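Local coordinates for protein insecticidal Delta-Endotoxin Cry8Ea1 (Bacillus Thuringiensis, PDB 3EB7) that is toxic to the underground larvae of the beetle Holotrichia parallela and, as in other three-domain Cry toxins, probably acts by forming pores in midgut cell membranes, at residues L21-V26 with P231-A236; N441-D446 with I583-V588; V341-S346 with D394-L399; F270-H275 with R415-T420. One frame throughout, in Å; residues are numbered along the deposited sequence.

Contact 1: L21-V26 with P231-A236; sequences LGVPLV and PMETKA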
loop_
_atom_site.group_PDB
_atom_site.type_symbol
_atom_site.label_atom_id
_atom_site.label_comp_id
_atom_site.label_asym_id
_atom_site.label_seq_id
_atom_site.Cartn_x
_atom_site.Cartn_y
_atom_site.Cartn_z
ATOM N N LEU A 21 -14.614 4.918 1.833
ATOM C CA LEU A 21 -14.366 4.311 3.142
ATOM C C LEU A 21 -15.258 4.934 4.228
ATOM O O LEU A 21 -15.319 6.145 4.360
ATOM C CB LEU A 21 -12.873 4.395 3.488
ATOM C CG LEU A 21 -12.160 3.186 4.086
ATOM C CD1 LEU A 21 -12.450 1.896 3.329
ATOM C CD2 LEU A 21 -10.669 3.456 4.106
ATOM N N GLY A 22 -16.000 4.083 4.948
ATOM C CA GLY A 22 -16.869 4.511 6.058
ATOM C C GLY A 22 -18.191 5.182 5.692
ATOM O O GLY A 22 -18.963 5.574 6.577
ATOM N N VAL A 23 -18.479 5.323 4.401
ATOM C CA VAL A 23 -19.733 5.988 3.999
ATOM C C VAL A 23 -20.950 5.073 4.269
ATOM O O VAL A 23 -20.960 3.920 3.825
ATOM C CB VAL A 23 -19.662 6.470 2.519
ATOM C CG1 VAL A 23 -20.985 7.034 2.063
ATOM C CG2 VAL A 23 -18.549 7.528 2.366
ATOM N N PRO A 24 -21.957 5.566 5.029
ATOM C CA PRO A 24 -23.119 4.720 5.348
ATOM C C PRO A 24 -24.339 4.855 4.421
ATOM O O PRO A 24 -25.249 4.025 4.503
ATOM C CB PRO A 24 -23.492 5.162 6.765
ATOM C CG PRO A 24 -22.879 6.564 6.918
ATOM C CD PRO A 24 -22.088 6.888 5.653
ATOM N N LEU A 25 -24.335 5.852 3.526
ATOM C CA LEU A 25 -25.470 6.189 2.643
ATOM C C LEU A 25 -25.650 5.193 1.468
ATOM O O LEU A 25 -24.660 4.787 0.824
ATOM C CB LEU A 25 -25.270 7.607 2.114
ATOM C CG LEU A 25 -25.010 8.732 3.140
ATOM C CD1 LEU A 25 -24.154 9.859 2.574
ATOM C CD2 LEU A 25 -26.313 9.285 3.724
ATOM N N VAL A 26 -26.905 4.815 1.178
ATOM C CA VAL A 26 -27.226 3.833 0.108
ATOM C C VAL A 26 -26.796 4.256 -1.303
ATOM O O VAL A 26 -26.402 3.416 -2.105
ATOM C CB VAL A 26 -28.744 3.355 0.120
ATOM C CG1 VAL A 26 -29.716 4.499 -0.168
ATOM C CG2 VAL A 26 -28.973 2.211 -0.876
ATOM N N PRO A 231 -18.247 4.480 11.907
ATOM C CA PRO A 231 -19.636 4.798 11.566
ATOM C C PRO A 231 -19.771 6.002 10.606
ATOM O O PRO A 231 -20.876 6.394 10.238
ATOM C CB PRO A 231 -20.238 5.124 12.938
ATOM C CG PRO A 231 -19.103 5.792 13.676
ATOM C CD PRO A 231 -17.897 4.980 13.264
ATOM N N MET A 232 -18.655 6.577 10.203
ATOM C CA MET A 232 -18.674 7.706 9.308
ATOM C C MET A 232 -17.448 7.662 8.409
ATOM O O MET A 232 -16.479 6.949 8.680
ATOM C CB MET A 232 -18.711 9.035 10.095
ATOM C CG MET A 232 -17.397 9.443 10.719
ATOM S SD MET A 232 -17.518 10.759 11.961
ATOM C CE MET A 232 -17.801 9.801 13.450
ATOM N N GLU A 233 -17.510 8.455 7.347
ATOM C CA GLU A 233 -16.409 8.636 6.414
ATOM C C GLU A 233 -15.028 8.658 7.100
ATOM O O GLU A 233 -14.806 9.408 8.077
ATOM C CB GLU A 233 -16.659 9.913 5.614
ATOM C CG GLU A 233 -15.640 10.136 4.518
ATOM C CD GLU A 233 -16.181 11.010 3.406
ATOM O OE1 GLU A 233 -15.364 11.732 2.779
ATOM O OE2 GLU A 233 -17.423 10.967 3.167
ATOM N N THR A 234 -14.120 7.836 6.574
ATOM C CA THR A 234 -12.760 7.667 7.116
ATOM C C THR A 234 -11.648 7.920 6.083
ATOM O O THR A 234 -11.711 7.399 4.976
ATOM C CB THR A 234 -12.592 6.226 7.670
ATOM O OG1 THR A 234 -13.565 6.025 8.693
ATOM C CG2 THR A 234 -11.176 5.976 8.246
ATOM N N LYS A 235 -10.622 8.692 6.474
ATOM C CA LYS A 235 -9.437 8.927 5.640
ATOM C C LYS A 235 -8.289 7.972 5.989
ATOM O O LYS A 235 -7.529 8.253 6.917
ATOM C CB LYS A 235 -8.932 10.380 5.775
ATOM C CG LYS A 235 -9.858 11.500 5.274
ATOM C CD LYS A 235 -10.358 11.317 3.810
ATOM C CE LYS A 235 -9.225 11.348 2.785
ATOM N NZ LYS A 235 -9.246 12.580 1.951
ATOM N N ALA A 236 -8.151 6.872 5.241
ATOM C CA ALA A 236 -7.018 5.935 5.412
ATOM C C ALA A 236 -5.776 6.278 4.544
ATOM O O ALA A 236 -5.901 6.805 3.462
ATOM C CB ALA A 236 -7.454 4.460 5.175
#
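The flat group at the centre is the peptide carbonyl of Leu21, whose oxygen accepts from Thr234 N at 3.0 Å, the donor standing 49° out of the carbonyl plane. In this three-domain Cry toxin the contact ties the loop between helices 2-20 and 26-40 of the helical domain to the chain after helix 198-220, where the short strand 234-235 pairs in parallel with strand 448-452. Glu233 CA reaches the same Leu21 O with a CA-H...O contact of 3.4 Å. The second flat group, the Glu233 carboxylate, has its OE2 beside Val23 CG2 at 3.7 Å, while OE1 forms a salt bridge with Lys447. At Gly22 (phi 76°) the backbones can come to 4.2 Å between Gly22 CA and Glu233 CA, because a side chain here would run into Met232 O. The Glu233 side chain runs beside Val23 because its CG is anti to the backbone N (chi1 -175°), the rest of the chain being extended. Within 231-236, Thr234 OG1 donates to Met232 O in the carbonyl plane. Leu21 CD2 packs on Ala236 CB at 3.5 Å.

Contact 2: N441-D446 with I583-V588; sequences NTVYSD and IELIPV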
loop_
_atom_site.group_PDB
_atom_site.type_symbol
_atom_site.label_atom_id
_atom_site.label_comp_id
_atom_site.label_asym_id
_atom_site.label_seq_id
_atom_site.Cartn_x
_atom_site.Cartn_y
_atom_site.Cartn_z
ATOM N N ASN A 441 -0.426 15.904 6.553
ATOM C CA ASN A 441 -1.142 15.400 7.743
ATOM C C ASN A 441 -2.386 16.257 8.104
ATOM O O ASN A 441 -2.503 16.822 9.210
ATOM C CB ASN A 441 -0.198 15.285 8.945
ATOM C CG ASN A 441 0.856 14.224 8.762
ATOM O OD1 ASN A 441 0.596 13.175 8.162
ATOM N ND2 ASN A 441 2.058 14.484 9.280
ATOM N N THR A 442 -3.300 16.351 7.149
ATOM C CA THR A 442 -4.523 17.121 7.285
ATOM C C THR A 442 -5.447 16.414 8.247
ATOM O O THR A 442 -5.596 15.204 8.174
ATOM C CB THR A 442 -5.226 17.294 5.911
ATOM O OG1 THR A 442 -4.353 18.009 5.036
ATOM C CG2 THR A 442 -6.552 18.075 6.008
ATOM N N VAL A 443 -6.068 17.189 9.135
ATOM C CA VAL A 443 -7.099 16.708 10.069
ATOM C C VAL A 443 -8.425 17.319 9.627
ATOM O O VAL A 443 -8.558 18.561 9.558
ATOM C CB VAL A 443 -6.751 17.097 11.553
ATOM C CG1 VAL A 443 -7.778 16.558 12.556
ATOM C CG2 VAL A 443 -5.381 16.569 11.917
ATOM N N TYR A 444 -9.375 16.433 9.312
ATOM C CA TYR A 444 -10.728 16.794 8.878
ATOM C C TYR A 444 -11.719 16.968 10.028
ATOM O O TYR A 444 -11.698 16.192 10.980
ATOM C CB TYR A 444 -11.278 15.765 7.870
ATOM C CG TYR A 444 -10.347 15.604 6.690
ATOM C CD1 TYR A 444 -9.337 14.643 6.708
ATOM C CD2 TYR A 444 -10.443 16.451 5.577
ATOM C CE1 TYR A 444 -8.444 14.512 5.644
ATOM C CE2 TYR A 444 -9.566 16.330 4.519
ATOM C CZ TYR A 444 -8.568 15.356 4.557
ATOM O OH TYR A 444 -7.697 15.229 3.506
ATOM N N SER A 445 -12.584 17.971 9.923
ATOM C CA SER A 445 -13.580 18.243 10.957
ATOM C C SER A 445 -14.704 17.243 10.877
ATOM O O SER A 445 -15.430 17.052 11.832
ATOM C CB SER A 445 -14.214 19.612 10.754
ATOM O OG SER A 445 -13.227 20.601 10.655
ATOM N N ASP A 446 -14.891 16.663 9.705
ATOM C CA ASP A 446 -16.086 15.899 9.431
ATOM C C ASP A 446 -15.820 14.431 9.060
ATOM O O ASP A 446 -16.706 13.725 8.604
ATOM C CB ASP A 446 -16.971 16.652 8.406
ATOM C CG ASP A 446 -16.341 16.777 6.999
ATOM O OD1 ASP A 446 -15.086 16.744 6.804
ATOM O OD2 ASP A 446 -17.152 16.918 6.044
ATOM N N ILE A 583 -2.762 6.884 14.952
ATOM C CA ILE A 583 -3.729 7.622 15.750
ATOM C C ILE A 583 -4.918 7.867 14.852
ATOM O O ILE A 583 -4.754 8.169 13.672
ATOM C CB ILE A 583 -3.197 8.993 16.130
ATOM C CG1 ILE A 583 -1.953 8.892 17.004
ATOM C CG2 ILE A 583 -4.285 9.839 16.805
ATOM C CD1 ILE A 583 -1.035 10.145 16.837
ATOM N N GLU A 584 -6.120 7.725 15.398
ATOM C CA GLU A 584 -7.328 8.137 14.683
ATOM C C GLU A 584 -7.944 9.249 15.502
ATOM O O GLU A 584 -8.055 9.150 16.731
ATOM C CB GLU A 584 -8.308 6.982 14.452
ATOM C CG GLU A 584 -7.621 5.726 13.874
ATOM C CD GLU A 584 -8.579 4.569 13.638
ATOM O OE1 GLU A 584 -9.604 4.479 14.328
ATOM O OE2 GLU A 584 -8.316 3.734 12.754
ATOM N N LEU A 585 -8.290 10.318 14.783
ATOM C CA LEU A 585 -8.914 11.503 15.312
ATOM C C LEU A 585 -10.371 11.468 14.906
ATOM O O LEU A 585 -10.701 11.319 13.724
ATOM C CB LEU A 585 -8.231 12.753 14.755
ATOM C CG LEU A 585 -6.875 13.021 15.414
ATOM C CD1 LEU A 585 -5.955 13.844 14.506
ATOM C CD2 LEU A 585 -7.099 13.718 16.761
ATOM N N ILE A 586 -11.232 11.614 15.910
ATOM C CA ILE A 586 -12.666 11.424 15.770
ATOM C C ILE A 586 -13.311 12.724 16.231
ATOM O O ILE A 586 -13.186 13.085 17.410
ATOM C CB ILE A 586 -13.143 10.202 16.650
ATOM C CG1 ILE A 586 -12.376 8.929 16.257
ATOM C CG2 ILE A 586 -14.692 9.989 16.608
ATOM C CD1 ILE A 586 -12.111 7.985 17.389
ATOM N N PRO A 587 -14.017 13.423 15.322
ATOM C CA PRO A 587 -14.723 14.655 15.735
ATOM C C PRO A 587 -15.867 14.364 16.756
ATOM O O PRO A 587 -16.677 13.459 16.565
ATOM C CB PRO A 587 -15.276 15.214 14.407
ATOM C CG PRO A 587 -14.592 14.447 13.351
ATOM C CD PRO A 587 -14.270 13.118 13.906
ATOM N N VAL A 588 -15.893 15.128 17.834
ATOM C CA VAL A 588 -16.871 14.966 18.896
ATOM C C VAL A 588 -17.798 16.169 18.758
ATOM O O VAL A 588 -17.341 17.305 18.697
ATOM C CB VAL A 588 -16.155 14.935 20.276
ATOM C CG1 VAL A 588 -17.144 14.962 21.442
ATOM C CG2 VAL A 588 -15.270 13.726 20.356
#
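Leu585 meets Val443 through a single methyl group. From CB, which leaves the strand toward 441-446, the side chain of Leu585 passes to CG, set beside the backbone N and anti to the carbonyl carbon. A chi2 of 156° then extends CD1 away from CA, and this tip reaches both branches of the valine: Leu585 CD1 lies 3.8 Å from Val443 CG1 and 3.8 Å from Val443 CG2. The equal distances place the methyl over the fork of the isopropyl group, and the two side chains cross at about a right angle. Neighbours include Ile491 and Tyr499 beside Val443, and Val501 beside Leu585. This is packing between the two sheets of the C-terminal beta sandwich: strand 442-443 pairs in parallel with 482-491 in one sheet, whereas strand 578-588 runs antiparallel to 448-452 and 498-507 in the other. Val443 CA and Leu585 CA are 7.6 Å apart. Further along, the backbones draw closer, with Ser445 CA 6.1 Å from Pro587 CA. Here the proline ring abuts a carbonyl oxygen: Pro587 CB is 3.2 Å from Ser445 O, and Pro587 CG is 3.1 Å from the same Ser445 O. The CB of Ser445 points away from 583-588, and its OG is hydrogen-bonded to Ser493 O.

Contact 3: V341-S346 with D394-L399; sequences VYKTLS and DSEVEL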
loop_
_atom_site.group_PDB
_atom_site.type_symbol
_atom_site.label_atom_id
_atom_site.label_comp_id
_atom_site.label_asym_id
_atom_site.label_seq_id
_atom_site.Cartn_x
_atom_site.Cartn_y
_atom_site.Cartn_z
ATOM N N VAL A 341 6.144 13.208 -8.493
ATOM C CA VAL A 341 6.517 12.572 -9.737
ATOM C C VAL A 341 5.634 11.327 -9.961
ATOM O O VAL A 341 5.810 10.315 -9.319
ATOM C CB VAL A 341 7.989 12.204 -9.738
ATOM C CG1 VAL A 341 8.362 11.496 -11.011
ATOM C CG2 VAL A 341 8.830 13.461 -9.568
ATOM N N TYR A 342 4.670 11.427 -10.870
ATOM C CA TYR A 342 3.707 10.350 -11.087
ATOM C C TYR A 342 4.102 9.335 -12.165
ATOM O O TYR A 342 3.483 8.290 -12.279
ATOM C CB TYR A 342 2.302 10.931 -11.327
ATOM C CG TYR A 342 2.217 11.898 -12.474
ATOM C CD1 TYR A 342 1.971 11.445 -13.785
ATOM C CD2 TYR A 342 2.404 13.268 -12.265
ATOM C CE1 TYR A 342 1.935 12.356 -14.876
ATOM C CE2 TYR A 342 2.355 14.177 -13.337
ATOM C CZ TYR A 342 2.109 13.719 -14.627
ATOM O OH TYR A 342 2.079 14.628 -15.667
ATOM N N LYS A 343 5.134 9.632 -12.947
ATOM C CA LYS A 343 5.569 8.714 -13.998
ATOM C C LYS A 343 7.012 8.961 -14.320
ATOM O O LYS A 343 7.459 10.098 -14.367
ATOM C CB LYS A 343 4.732 8.880 -15.268
ATOM C CG LYS A 343 5.248 8.040 -16.455
ATOM C CD LYS A 343 4.170 7.818 -17.489
ATOM C CE LYS A 343 4.430 8.513 -18.768
ATOM N NZ LYS A 343 4.788 7.555 -19.837
ATOM N N THR A 344 7.757 7.876 -14.492
ATOM C CA THR A 344 9.112 7.940 -14.937
ATOM C C THR A 344 9.132 7.072 -16.169
ATOM O O THR A 344 8.467 6.023 -16.204
ATOM C CB THR A 344 10.139 7.406 -13.871
ATOM O OG1 THR A 344 9.860 6.033 -13.533
ATOM C CG2 THR A 344 10.117 8.282 -12.604
ATOM N N LEU A 345 9.869 7.524 -17.184
ATOM C CA LEU A 345 10.111 6.730 -18.364
ATOM C C LEU A 345 11.616 6.684 -18.497
ATOM O O LEU A 345 12.232 7.713 -18.682
ATOM C CB LEU A 345 9.424 7.386 -19.564
ATOM C CG LEU A 345 9.209 6.586 -20.869
ATOM C CD1 LEU A 345 10.449 6.647 -21.713
ATOM C CD2 LEU A 345 8.828 5.123 -20.694
ATOM N N SER A 346 12.226 5.503 -18.349
ATOM C CA SER A 346 13.679 5.421 -18.289
ATOM C C SER A 346 14.220 4.588 -19.420
ATOM O O SER A 346 13.585 3.610 -19.837
ATOM C CB SER A 346 14.169 4.809 -16.975
ATOM O OG SER A 346 13.505 5.350 -15.837
ATOM N N ASP A 394 8.763 1.927 -18.178
ATOM C CA ASP A 394 7.673 2.864 -18.019
ATOM C C ASP A 394 7.068 2.459 -16.714
ATOM O O ASP A 394 6.573 1.355 -16.574
ATOM C CB ASP A 394 6.687 2.696 -19.186
ATOM C CG ASP A 394 5.389 3.501 -19.021
ATOM O OD1 ASP A 394 4.542 3.441 -19.949
ATOM O OD2 ASP A 394 5.186 4.182 -17.993
ATOM N N SER A 395 7.122 3.356 -15.741
ATOM C CA SER A 395 6.707 3.025 -14.383
ATOM C C SER A 395 5.212 2.679 -14.275
ATOM O O SER A 395 4.777 1.910 -13.381
ATOM C CB SER A 395 7.098 4.161 -13.422
ATOM O OG SER A 395 6.325 5.309 -13.657
ATOM N N GLU A 396 4.425 3.226 -15.196
ATOM C CA GLU A 396 2.968 3.006 -15.190
ATOM C C GLU A 396 2.577 1.594 -15.557
ATOM O O GLU A 396 1.428 1.234 -15.418
ATOM C CB GLU A 396 2.232 3.978 -16.126
ATOM C CG GLU A 396 2.264 5.411 -15.630
ATOM C CD GLU A 396 1.342 6.305 -16.441
ATOM O OE1 GLU A 396 0.677 7.173 -15.825
ATOM O OE2 GLU A 396 1.281 6.125 -17.692
ATOM N N VAL A 397 3.511 0.805 -16.043
ATOM C CA VAL A 397 3.283 -0.611 -16.249
ATOM C C VAL A 397 3.212 -1.340 -14.868
ATOM O O VAL A 397 2.373 -2.214 -14.644
ATOM C CB VAL A 397 4.390 -1.210 -17.208
ATOM C CG1 VAL A 397 4.341 -2.746 -17.258
ATOM C CG2 VAL A 397 4.244 -0.628 -18.607
ATOM N N GLU A 398 4.098 -0.958 -13.952
ATOM C CA GLU A 398 4.183 -1.573 -12.616
ATOM C C GLU A 398 3.292 -0.836 -11.609
ATOM O O GLU A 398 2.605 -1.465 -10.801
ATOM C CB GLU A 398 5.647 -1.618 -12.174
ATOM C CG GLU A 398 6.544 -2.190 -13.270
ATOM C CD GLU A 398 7.996 -2.395 -12.860
ATOM O OE1 GLU A 398 8.825 -2.802 -13.720
ATOM O OE2 GLU A 398 8.331 -2.186 -11.677
ATOM N N LEU A 399 3.244 0.489 -11.735
ATOM C CA LEU A 399 2.421 1.390 -10.912
ATOM C C LEU A 399 1.388 2.246 -11.714
ATOM O O LEU A 399 1.508 3.514 -11.796
ATOM C CB LEU A 399 3.378 2.293 -10.119
ATOM C CG LEU A 399 4.283 1.552 -9.137
ATOM C CD1 LEU A 399 5.220 2.502 -8.466
ATOM C CD2 LEU A 399 3.465 0.778 -8.087
HETATM O O HOH W 1 0.816 7.597 -13.329
#
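Thr344 and Ser395 are joined by two nearly straight hydrogen bonds. Thr344 N donates to Ser395 OG at 3.1 Å with an angle of 170° at the hydrogen, and Ser395 N returns a bond to Thr344 O at 3.0 Å, nearly along the C=O axis. The serine hydroxyl thus stands in for a backbone acceptor just where the chain leaves strand 389-394. Asp394 is the N-cap of the short, weakly bonded helix 395-398: its OD2 accepts from Glu396 N at 3.1 Å, approached from above the carboxylate plane. The same carboxylate draws Lys343, whose NZ forms a long salt bridge of 3.9 Å with Asp394 OD2. The lysine bends at chi3 and chi4, and its CD rests 3.4 Å from Glu396 OE2; the two side chains cross at about a right angle. A water donates to Tyr342 O (2.9 Å) and to Glu396 OE1, which Asn408 ND2 bonds as well. Apolar packing lies farther out, with Leu345 CD2 at 3.6 Å from Asp394 CB, beside the non-hydrogen-bonded antiparallel pair Leu345-Asp394. Strand 340-352 lies between 357-369 and 389-394 in an antiparallel sheet of the beta-prism domain, with Tyr342 and Lys343 forming a classic bulge opposite Asp367. Trp432 of strand 427-434 packs on Thr344 and Ser395, and Glu398 makes a salt bridge with Arg209 of helix 198-220.

Contact 4: F270-H275 with R415-T420; sequences FIRGKH and RLNYVT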
loop_
_atom_site.group_PDB
_atom_site.type_symbol
_atom_site.label_atom_id
_atom_site.label_comp_id
_atom_site.label_asym_id
_atom_site.label_seq_id
_atom_site.Cartn_x
_atom_site.Cartn_y
_atom_site.Cartn_z
ATOM N N PHE A 270 19.653 -2.118 -2.424
ATOM C CA PHE A 270 18.540 -1.527 -3.166
ATOM C C PHE A 270 17.382 -1.016 -2.286
ATOM O O PHE A 270 16.669 -0.075 -2.669
ATOM C CB PHE A 270 17.965 -2.514 -4.157
ATOM C CG PHE A 270 18.678 -2.560 -5.480
ATOM C CD1 PHE A 270 18.600 -3.703 -6.267
ATOM C CD2 PHE A 270 19.411 -1.476 -5.950
ATOM C CE1 PHE A 270 19.208 -3.760 -7.514
ATOM C CE2 PHE A 270 20.024 -1.517 -7.216
ATOM C CZ PHE A 270 19.934 -2.648 -7.990
ATOM N N ILE A 271 17.200 -1.664 -1.136
ATOM C CA ILE A 271 16.133 -1.410 -0.203
ATOM C C ILE A 271 16.696 -0.531 0.929
ATOM O O ILE A 271 17.760 -0.804 1.478
ATOM C CB ILE A 271 15.534 -2.757 0.354
ATOM C CG1 ILE A 271 15.095 -3.667 -0.800
ATOM C CG2 ILE A 271 14.316 -2.535 1.304
ATOM C CD1 ILE A 271 14.167 -3.001 -1.812
ATOM N N ARG A 272 15.960 0.531 1.233
ATOM C CA ARG A 272 16.349 1.498 2.221
ATOM C C ARG A 272 16.228 0.859 3.582
ATOM O O ARG A 272 15.239 0.175 3.850
ATOM C CB ARG A 272 15.377 2.694 2.191
ATOM C CG ARG A 272 15.631 3.679 1.079
ATOM C CD ARG A 272 15.552 5.105 1.670
ATOM N NE ARG A 272 14.240 5.611 1.413
ATOM C CZ ARG A 272 13.734 6.737 1.900
ATOM N NH1 ARG A 272 14.418 7.527 2.720
ATOM N NH2 ARG A 272 12.507 7.068 1.527
ATOM N N GLY A 273 17.189 1.135 4.452
ATOM C CA GLY A 273 16.917 1.046 5.881
ATOM C C GLY A 273 15.541 1.607 6.271
ATOM O O GLY A 273 14.985 2.505 5.611
ATOM N N LYS A 274 14.976 1.059 7.339
ATOM C CA LYS A 274 13.745 1.579 7.914
ATOM C C LYS A 274 13.874 3.106 8.214
ATOM O O LYS A 274 14.944 3.582 8.561
ATOM C CB LYS A 274 13.353 0.721 9.140
ATOM C CG LYS A 274 12.867 -0.713 8.785
ATOM C CD LYS A 274 11.442 -0.708 8.166
ATOM C CE LYS A 274 10.804 -2.100 8.066
ATOM N NZ LYS A 274 11.803 -3.219 8.063
ATOM N N HIS A 275 12.813 3.873 7.964
ATOM C CA HIS A 275 12.893 5.348 8.023
ATOM C C HIS A 275 11.480 5.840 8.248
ATOM O O HIS A 275 10.509 5.104 8.024
ATOM C CB HIS A 275 13.415 5.942 6.678
ATOM C CG HIS A 275 12.664 5.435 5.465
ATOM N ND1 HIS A 275 11.622 6.131 4.887
ATOM C CD2 HIS A 275 12.773 4.275 4.767
ATOM C CE1 HIS A 275 11.125 5.423 3.881
ATOM N NE2 HIS A 275 11.812 4.298 3.775
ATOM N N ARG A 415 3.741 8.063 -6.190
ATOM C CA ARG A 415 4.670 9.158 -6.485
ATOM C C ARG A 415 6.072 8.629 -6.219
ATOM O O ARG A 415 6.221 7.725 -5.379
ATOM C CB ARG A 415 4.379 10.360 -5.586
ATOM C CG ARG A 415 4.674 10.079 -4.134
ATOM C CD ARG A 415 4.590 11.300 -3.302
ATOM N NE ARG A 415 3.210 11.658 -3.003
ATOM C CZ ARG A 415 2.387 10.975 -2.213
ATOM N NH1 ARG A 415 2.797 9.879 -1.581
ATOM N NH2 ARG A 415 1.152 11.414 -2.031
ATOM N N LEU A 416 7.082 9.179 -6.910
ATOM C CA LEU A 416 8.481 8.787 -6.690
ATOM C C LEU A 416 8.909 9.248 -5.295
ATOM O O LEU A 416 8.697 10.418 -4.928
ATOM C CB LEU A 416 9.432 9.370 -7.751
ATOM C CG LEU A 416 10.918 8.945 -7.653
ATOM C CD1 LEU A 416 11.023 7.428 -7.885
ATOM C CD2 LEU A 416 11.793 9.725 -8.663
ATOM N N ASN A 417 9.528 8.337 -4.543
ATOM C CA ASN A 417 9.938 8.615 -3.195
ATOM C C ASN A 417 11.459 8.649 -3.034
ATOM O O ASN A 417 11.990 9.480 -2.300
ATOM C CB ASN A 417 9.317 7.568 -2.246
ATOM C CG ASN A 417 9.686 7.785 -0.763
ATOM O OD1 ASN A 417 9.972 8.894 -0.320
ATOM N ND2 ASN A 417 9.692 6.724 -0.019
ATOM N N TYR A 418 12.167 7.751 -3.702
ATOM C CA TYR A 418 13.581 7.610 -3.477
ATOM C C TYR A 418 14.237 6.861 -4.645
ATOM O O TYR A 418 13.551 6.230 -5.464
ATOM C CB TYR A 418 13.798 6.861 -2.144
ATOM C CG TYR A 418 15.036 7.302 -1.385
ATOM C CD1 TYR A 418 15.037 8.489 -0.636
ATOM C CD2 TYR A 418 16.203 6.530 -1.418
ATOM C CE1 TYR A 418 16.207 8.892 0.053
ATOM C CE2 TYR A 418 17.364 6.918 -0.727
ATOM C CZ TYR A 418 17.353 8.089 -0.012
ATOM O OH TYR A 418 18.493 8.467 0.644
ATOM N N VAL A 419 15.569 6.952 -4.707
ATOM C CA VAL A 419 16.421 6.232 -5.646
ATOM C C VAL A 419 17.639 5.636 -4.921
ATOM O O VAL A 419 18.418 6.360 -4.272
ATOM C CB VAL A 419 16.944 7.171 -6.771
ATOM C CG1 VAL A 419 17.536 6.360 -7.915
ATOM C CG2 VAL A 419 15.824 8.094 -7.331
ATOM N N THR A 420 17.803 4.311 -5.040
ATOM C CA THR A 420 19.012 3.602 -4.607
ATOM C C THR A 420 19.772 3.111 -5.840
ATOM O O THR A 420 19.276 3.212 -6.960
ATOM C CB THR A 420 18.683 2.433 -3.691
ATOM O OG1 THR A 420 17.828 1.511 -4.396
ATOM C CG2 THR A 420 17.962 2.966 -2.446
#
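Two bends in the Arg272 side chain, at chi2 (-135°) and chi3 (-97°), lay its guanidinium flat on the ring of Tyr418. The planes are only 4° apart, and Arg272 CZ stands 3.7 Å from the ring centroid, over the face, so that the stack is also a cation-pi contact. The preceding methylene joins in: Arg272 CD lies 3.6 Å from the Tyr418 centroid in a CH-pi contact. On the opposite face of the guanidinium His275 completes a sandwich, its CE1 being 3.2 Å above the guanidinium plane and offset toward the rim. The Asn417 side chain sits at the guanidinium edge, near its plane. A second attachment is made at Thr420, whose OG1 stands between its backbone N and carbonyl carbon and thereby donates to Phe270 O at 2.6 Å; Thr420 CG2 lies 3.3 Å from the same Phe270 O. These contacts dock the loop after helix 263-270 on strand 414-422, which pairs antiparallel with 427-434 in the beta-prism domain. Asn417 and Tyr418 form a classic beta bulge opposite Ser431, so consecutive residues both direct their side chains to the loop. The arginine's charge has acidic partners beyond the loop and strand: NH2 forms salt bridges with Asp278 and Glu241, and Glu241 also accepts a hydrogen bond from His275 NE2. With two carboxylates paired to NH2 and rings on both faces, the guanidinium is fixed in rotation, and its positive charge is probably well compensated in this largely buried contact.

Overall arrangement
The four contacts form two neighbouring pairs. Contacts 1 and 2 have centres 13 Å apart, touch through Lys235 CG and Tyr444 CE1 at 3.3 Å, and reach one mixed sheet, in which strand 448-452 lies between 234-235 and 578-588. Contacts 3 and 4, 16 Å apart by centres, meet where Val341 O and Leu416 N, 3.0 Å apart, probably form a hydrogen bond. Between the pairs, centres are about 29 to 33 Å apart. Along the chain contact 1 closes first; contact 4 then spans contact 3, and contact 2 follows. Contact 1 links the helical domain to strand 234-235, which extends the sheet that contact 2 reaches in the C-terminal sandwich, while contacts 3 and 4 both lie within the beta prism.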